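Local coordinates for protein separin (Saccharomyces cerevisiae, PDB 5U1T) that cleaves the cohesin subunit MCD1/SCC1 as a caspase-like cysteine protease, triggering chromosome segregation at the onset of anaphase, at residues 416-419 against 420-424. Numbering follows the deposited sequence.
Sequences NLEI and SNVLI
Asn416 offers its carbonyl oxygen to two donors of Ser420, one turn further along helix 408-425. The amide N of Ser420 lies 2.8 Å from Asn416 O, and the hydroxyl OG of Ser420 adds a longer bond of 3.2 Å to Asn416 O from the opposite face, 37° out of the carbonyl plane. That hydroxyl can fold back because OG sits beside its own backbone N, chi1 -79°. Leu417 O accepts the N-H of Asn421, while the Leu417 side chain packs on helix 388-404. Glu418 O accepts the amide N-H of Val422; the Glu418 chain, bent at chi2 (48°), brings OE2 to 4.0 Å from CG2 of Val422, and its OE1 forms a salt bridge with Lys437 of helix 431-444. Ile419 O accepts from Leu423 N at 2.9 Å. Here the two side chains run side by side, CG2 of Ile419 lying 4.2 Å from CD1 of Leu423; Phe438 touches Ile419, and Phe108 and Leu465 touch Leu423. The charge of the buried Glu418 is thus probably balanced by Lys437, tying helix 408-425 of the helical domain to helix 431-444, while Ile419 and Leu423 give it an apolar side against Phe438 and neighbouring loops.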
loop_
_atom_site.group_PDB
_atom_site.type_symbol
_atom_site.label_atom_id
_atom_site.label_comp_id
_atom_site.label_asym_id
_atom_site.label_seq_id
_atom_site.Cartn_x
_atom_site.Cartn_y
_atom_site.Cartn_z
ATOM N N ASN A 416 27.366 -22.406 -33.788
ATOM C CA ASN A 416 26.981 -22.160 -35.165
ATOM C C ASN A 416 26.102 -23.249 -35.750
ATOM O O ASN A 416 25.201 -22.963 -36.524
ATOM C CB ASN A 416 28.210 -21.970 -36.026
ATOM C CG ASN A 416 27.961 -21.018 -37.154
ATOM O OD1 ASN A 416 27.112 -20.138 -37.060
ATOM N ND2 ASN A 416 28.687 -21.197 -38.245
ATOM N N LEU A 417 26.351 -24.497 -35.375
ATOM C CA LEU A 417 25.526 -25.583 -35.874
ATOM C C LEU A 417 24.126 -25.456 -35.311
ATOM O O LEU A 417 23.136 -25.735 -35.998
ATOM C CB LEU A 417 26.124 -26.934 -35.513
ATOM C CG LEU A 417 25.438 -28.125 -36.173
ATOM C CD1 LEU A 417 25.302 -27.883 -37.645
ATOM C CD2 LEU A 417 26.231 -29.377 -35.910
ATOM N N GLU A 418 24.062 -25.040 -34.047
ATOM C CA GLU A 418 22.807 -24.723 -33.382
ATOM C C GLU A 418 22.044 -23.673 -34.184
ATOM O O GLU A 418 20.893 -23.884 -34.565
ATOM C CB GLU A 418 23.074 -24.232 -31.951
ATOM C CG GLU A 418 21.836 -24.072 -31.098
ATOM C CD GLU A 418 20.918 -25.292 -31.179
ATOM O OE1 GLU A 418 21.325 -26.398 -30.742
ATOM O OE2 GLU A 418 19.782 -25.147 -31.691
ATOM N N ILE A 419 22.708 -22.551 -34.448
ATOM C CA ILE A 419 22.138 -21.489 -35.269
ATOM C C ILE A 419 21.714 -21.983 -36.645
ATOM O O ILE A 419 20.638 -21.630 -37.142
ATOM C CB ILE A 419 23.123 -20.337 -35.450
ATOM C CG1 ILE A 419 23.291 -19.580 -34.133
ATOM C CG2 ILE A 419 22.647 -19.401 -36.542
ATOM C CD1 ILE A 419 21.987 -19.036 -33.560
ATOM N N SER A 420 22.554 -22.804 -37.257
ATOM C CA SER A 420 22.232 -23.343 -38.563
ATOM C C SER A 420 20.867 -23.996 -38.528
ATOM O O SER A 420 19.978 -23.606 -39.280
ATOM C CB SER A 420 23.295 -24.338 -39.041
ATOM O OG SER A 420 24.429 -23.646 -39.536
ATOM N N ASN A 421 20.733 -24.949 -37.632
ATOM C CA ASN A 421 19.516 -25.691 -37.405
ATOM C C ASN A 421 18.317 -24.793 -37.216
ATOM O O ASN A 421 17.240 -25.046 -37.716
ATOM C CB ASN A 421 19.704 -26.502 -36.143
ATOM C CG ASN A 421 18.497 -27.298 -35.799
ATOM O OD1 ASN A 421 17.521 -27.274 -36.507
ATOM N ND2 ASN A 421 18.554 -28.001 -34.711
ATOM N N VAL A 422 18.517 -23.754 -36.447
ATOM C CA VAL A 422 17.475 -22.785 -36.182
ATOM C C VAL A 422 17.004 -22.193 -37.502
ATOM O O VAL A 422 15.807 -22.134 -37.772
ATOM C CB VAL A 422 17.937 -21.653 -35.263
ATOM C CG1 VAL A 422 16.905 -20.560 -35.252
ATOM C CG2 VAL A 422 18.186 -22.168 -33.852
ATOM N N LEU A 423 17.954 -21.761 -38.332
ATOM C CA LEU A 423 17.622 -21.109 -39.591
ATOM C C LEU A 423 16.925 -22.079 -40.526
ATOM O O LEU A 423 15.992 -21.725 -41.249
ATOM C CB LEU A 423 18.872 -20.547 -40.226
ATOM C CG LEU A 423 19.334 -19.267 -39.550
ATOM C CD1 LEU A 423 20.638 -18.755 -40.158
ATOM C CD2 LEU A 423 18.245 -18.233 -39.676
ATOM N N ILE A 424 17.371 -23.323 -40.475
ATOM C CA ILE A 424 16.811 -24.370 -41.302
ATOM C C ILE A 424 15.452 -24.840 -40.790
ATOM O O ILE A 424 14.525 -24.965 -41.582
ATOM C CB ILE A 424 17.768 -25.575 -41.396
ATOM C CG1 ILE A 424 19.116 -25.138 -41.982
ATOM C CG2 ILE A 424 17.151 -26.673 -42.232
ATOM C CD1 ILE A 424 19.963 -26.290 -42.445
#